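Local coordinates for gamma-glutamyl-gamma-aminobutyraldehyde dehydrogenase (Burkholderia cenocepacia, PDB 4LIH), which probably oxidises aldehydes such as gamma-glutamyl-gamma-aminobutyraldehyde to carboxylic acids with NAD(P)+ as electron acceptor, at residues A30-G34 with A35-A39; G187-A191 with A192-V196. All coordinates share one frame; numbering follows the deposited sequence.

Interaction 1 (A30-G34 with A35-A39); sequences AFIDG and ASRDA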
loop_
_atom_site.group_PDB
_atom_site.type_symbol
_atom_site.label_atom_id
_atom_site.label_comp_id
_atom_site.label_asym_id
_atom_site.label_seq_id
_atom_site.Cartn_x
_atom_site.Cartn_y
_atom_site.Cartn_z
ATOM N N ALA A 30 -10.888 -25.983 -31.520
ATOM C CA ALA A 30 -11.252 -25.140 -30.390
ATOM C C ALA A 30 -11.131 -25.926 -29.116
ATOM O O ALA A 30 -11.258 -27.167 -29.119
ATOM C CB ALA A 30 -12.685 -24.667 -30.526
ATOM N N PHE A 31 -10.908 -25.224 -28.012
ATOM C CA PHE A 31 -10.941 -25.839 -26.722
ATOM C C PHE A 31 -12.008 -25.173 -25.876
ATOM O O PHE A 31 -11.836 -24.025 -25.415
ATOM C CB PHE A 31 -9.611 -25.752 -25.973
ATOM C CG PHE A 31 -9.511 -26.742 -24.831
ATOM C CD1 PHE A 31 -9.960 -26.419 -23.540
ATOM C CD2 PHE A 31 -8.964 -27.983 -25.039
ATOM C CE1 PHE A 31 -9.859 -27.323 -22.511
ATOM C CE2 PHE A 31 -8.894 -28.923 -24.022
ATOM C CZ PHE A 31 -9.325 -28.574 -22.747
ATOM N N ILE A 32 -13.099 -25.908 -25.645
ATOM C CA ILE A 32 -14.274 -25.326 -25.055
ATOM C C ILE A 32 -14.780 -26.285 -24.006
ATOM O O ILE A 32 -15.045 -27.451 -24.327
ATOM C CB ILE A 32 -15.366 -25.011 -26.127
ATOM C CG1 ILE A 32 -14.902 -23.948 -27.120
ATOM C CG2 ILE A 32 -16.625 -24.498 -25.475
ATOM C CD1 ILE A 32 -15.787 -23.742 -28.337
ATOM N N ASP A 33 -14.937 -25.778 -22.780
ATOM C CA ASP A 33 -15.547 -26.526 -21.672
ATOM C C ASP A 33 -14.868 -27.872 -21.441
ATOM O O ASP A 33 -15.533 -28.919 -21.382
ATOM C CB ASP A 33 -17.064 -26.704 -21.915
ATOM C CG ASP A 33 -17.836 -27.070 -20.664
ATOM O OD1 ASP A 33 -17.276 -27.076 -19.580
ATOM O OD2 ASP A 33 -19.046 -27.335 -20.768
ATOM N N GLY A 34 -13.538 -27.837 -21.314
ATOM C CA GLY A 34 -12.711 -29.011 -20.980
ATOM C C GLY A 34 -12.382 -30.012 -22.071
ATOM O O GLY A 34 -11.856 -31.098 -21.775
ATOM N N ALA A 35 -12.636 -29.662 -23.329
ATOM C CA ALA A 35 -12.420 -30.581 -24.439
ATOM C C ALA A 35 -12.194 -29.903 -25.764
ATOM O O ALA A 35 -12.760 -28.833 -26.049
ATOM C CB ALA A 35 -13.623 -31.512 -24.546
ATOM N N SER A 36 -11.386 -30.532 -26.600
ATOM C CA SER A 36 -11.243 -30.092 -27.972
ATOM C C SER A 36 -12.570 -30.295 -28.720
ATOM O O SER A 36 -13.275 -31.275 -28.476
ATOM C CB SER A 36 -10.078 -30.796 -28.678
ATOM O OG SER A 36 -8.870 -30.553 -27.997
ATOM N N ARG A 37 -12.938 -29.339 -29.577
ATOM C CA ARG A 37 -14.180 -29.426 -30.354
ATOM C C ARG A 37 -13.960 -28.888 -31.731
ATOM O O ARG A 37 -13.259 -27.876 -31.895
ATOM C CB ARG A 37 -15.271 -28.561 -29.734
ATOM C CG ARG A 37 -15.781 -29.003 -28.396
ATOM C CD ARG A 37 -16.897 -28.052 -27.988
ATOM N NE ARG A 37 -17.348 -28.317 -26.628
ATOM C CZ ARG A 37 -18.476 -27.835 -26.119
ATOM N NH1 ARG A 37 -19.287 -27.100 -26.863
ATOM N NH2 ARG A 37 -18.809 -28.125 -24.873
ATOM N N ASP A 38 -14.585 -29.516 -32.728
ATOM C CA ASP A 38 -14.642 -28.889 -34.042
ATOM C C ASP A 38 -15.588 -27.695 -33.940
ATOM O O ASP A 38 -16.434 -27.666 -33.047
ATOM C CB ASP A 38 -15.122 -29.882 -35.109
ATOM C CG ASP A 38 -14.107 -30.982 -35.369
ATOM O OD1 ASP A 38 -12.892 -30.686 -35.419
ATOM O OD2 ASP A 38 -14.535 -32.148 -35.487
ATOM N N ALA A 39 -15.428 -26.709 -34.829
ATOM C CA ALA A 39 -16.395 -25.609 -34.946
ATOM C C ALA A 39 -17.718 -26.138 -35.509
ATOM O O ALA A 39 -17.730 -27.094 -36.276
ATOM C CB ALA A 39 -15.870 -24.536 -35.857
HETATM O O HOH W 1 -8.030 -28.058 -28.678
HETATM O O HOH W 2 -20.443 -26.948 -23.032
HETATM O O HOH W 3 -16.697 -30.032 -23.749
#
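R37 reaches back from the second strand of a tight beta hairpin and lays its side chain across I32 of the first. With CG anti to its carbonyl carbon (chi1 -67°) and the chain extended from there to NE, the arm runs toward the turn on the face of the hairpin that also carries A30 and I32. CD packs 3.9 Å from CB of I32, and NE passes the same atom. CG2 of I32 lies 3.8 Å above the guanidinium plane, over its centre. At the tip, NH2 comes within 3.7 Å of CB of D33 and bonds to two waters. One bridges to OD2 of D33, the other to the D33 carbonyl O.

On the other face A35 N lies 3.5 Å above the plane of the F31 ring, offset toward its rim. Between the strands, R37 N donates to A30 O (2.8 Å) and I32 N to A35 O (3.0 Å).

D33 and R37 thus meet through water, OD2 and NH2 being 4.2 Å apart, while OD1 of D33 forms a salt bridge with R76. Solvent probably softens their attraction, and the I32 methyl over its face probably helps to hold the guanidinium in place.

Interaction 2 (G187-A191 with A192-V196); sequences GPALA and AGNSV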
loop_
_atom_site.group_PDB
_atom_site.type_symbol
_atom_site.label_atom_id
_atom_site.label_comp_id
_atom_site.label_asym_id
_atom_site.label_seq_id
_atom_site.Cartn_x
_atom_site.Cartn_y
_atom_site.Cartn_z
ATOM N N GLY A 187 -3.250 -14.635 -17.547
ATOM C CA GLY A 187 -2.484 -14.723 -16.279
ATOM C C GLY A 187 -3.156 -13.971 -15.156
ATOM O O GLY A 187 -3.624 -14.567 -14.175
ATOM N N PRO A 188 -3.305 -12.656 -15.319
ATOM C CA PRO A 188 -4.041 -11.955 -14.240
ATOM C C PRO A 188 -5.546 -12.279 -14.155
ATOM O O PRO A 188 -6.112 -12.352 -13.056
ATOM C CB PRO A 188 -3.848 -10.491 -14.602
ATOM C CG PRO A 188 -3.453 -10.458 -16.052
ATOM C CD PRO A 188 -2.655 -11.723 -16.263
ATOM N N ALA A 189 -6.226 -12.405 -15.303
ATOM C CA ALA A 189 -7.678 -12.649 -15.233
ATOM C C ALA A 189 -7.971 -13.937 -14.442
ATOM O O ALA A 189 -8.893 -13.953 -13.643
ATOM C CB ALA A 189 -8.321 -12.707 -16.621
ATOM N N LEU A 190 -7.207 -15.002 -14.693
ATOM C CA LEU A 190 -7.483 -16.306 -14.063
ATOM C C LEU A 190 -7.056 -16.282 -12.616
ATOM O O LEU A 190 -7.675 -16.889 -11.786
ATOM C CB LEU A 190 -6.767 -17.447 -14.778
ATOM C CG LEU A 190 -7.386 -17.803 -16.121
ATOM C CD1 LEU A 190 -6.419 -18.667 -16.894
ATOM C CD2 LEU A 190 -8.771 -18.470 -15.963
ATOM N N ALA A 191 -5.986 -15.558 -12.318
ATOM C CA ALA A 191 -5.497 -15.537 -10.943
ATOM C C ALA A 191 -6.579 -14.949 -10.059
ATOM O O ALA A 191 -6.776 -15.394 -8.928
ATOM C CB ALA A 191 -4.224 -14.733 -10.887
ATOM N N ALA A 192 -7.280 -13.929 -10.585
ATOM C CA ALA A 192 -8.356 -13.252 -9.853
ATOM C C ALA A 192 -9.616 -14.159 -9.641
ATOM O O ALA A 192 -10.475 -13.909 -8.788
ATOM C CB ALA A 192 -8.687 -11.959 -10.570
ATOM N N GLY A 193 -9.716 -15.268 -10.376
ATOM C CA GLY A 193 -10.895 -16.146 -10.185
ATOM C C GLY A 193 -11.873 -16.087 -11.346
ATOM O O GLY A 193 -12.825 -16.872 -11.404
ATOM N N ASN A 194 -11.605 -15.241 -12.326
ATOM C CA ASN A 194 -12.450 -15.218 -13.530
ATOM C C ASN A 194 -12.402 -16.459 -14.426
ATOM O O ASN A 194 -11.434 -17.228 -14.428
ATOM C CB ASN A 194 -12.148 -13.992 -14.358
ATOM C CG ASN A 194 -12.236 -12.731 -13.563
ATOM O OD1 ASN A 194 -13.328 -12.260 -13.240
ATOM N ND2 ASN A 194 -11.079 -12.143 -13.256
ATOM N N SER A 195 -13.500 -16.664 -15.160
ATOM C CA SER A 195 -13.526 -17.522 -16.333
ATOM C C SER A 195 -13.127 -16.712 -17.552
ATOM O O SER A 195 -13.463 -15.501 -17.668
ATOM C CB SER A 195 -14.902 -18.117 -16.514
ATOM O OG SER A 195 -15.154 -18.963 -15.449
ATOM N N VAL A 196 -12.384 -17.357 -18.424
ATOM C CA VAL A 196 -11.847 -16.721 -19.626
ATOM C C VAL A 196 -12.254 -17.420 -20.935
ATOM O O VAL A 196 -12.178 -18.656 -21.067
ATOM C CB VAL A 196 -10.318 -16.617 -19.532
ATOM C CG1 VAL A 196 -9.687 -16.099 -20.843
ATOM C CG2 VAL A 196 -9.962 -15.698 -18.379
#
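A189 and N194 make the polar heart of this helix end, where the backbone O of A189 accepts two bonds from one residue. The amide ND2 of N194 approaches in the carbonyl plane, on a lone pair, at 2.9 Å, and N194 N adds a longer bond of 3.3 Å. A chi1 of -53° sets CG of N194 beside its own backbone N, which lets both donors converge on that oxygen.

The remaining backbone bonds finish the last turn. A192 N donates to P188 O, while G193 N reaches L190 O at 3.0 Å from above the carbonyl plane. G193 has positive phi (108°), and the pattern is a Schellman motif that ends the helix and turns the chain round.

Apolar contacts close the turn from the strand side. CG2 of V196 lies 3.8 Å from CB of A189 and 3.9 Å from CD2 of L190; the L190 and V196 side chains cross at about a right angle. The same CD2 sits 3.3 Å from N194 O.

N194 also bonds through OD1 to G167 N and through ND2 to Y493 O, tying the turn to strand 157-172 and the Y493 loop. The turn joins helix 178-191 to strand 195-199, completing a beta-alpha-beta unit with helix 88-104 packed against L190 and A191.

From the N terminus, interaction 1 comes first: it closes the hairpin of strands 30-32 and 35-37, a two-stranded sheet of its own. Interaction 2 follows much later, at the turn from helix 178-191 into strand 195-199 of the mixed sheet that also holds strand 157-172. Both close short local loops, and they run in series, neither nested nor crossed. The centres of interactions 1 and 2 lie about 19 Å apart, and the two do not touch. Strand 225-227 connects them: F31 bonds through the backbone to V227, and N226 takes D33 N on OD1 and gives ND2 to V196 O. The hairpin, lodged against helices 64-80 and 206-218, is thereby tied to strand 225-227, which lies next to strand 195-199.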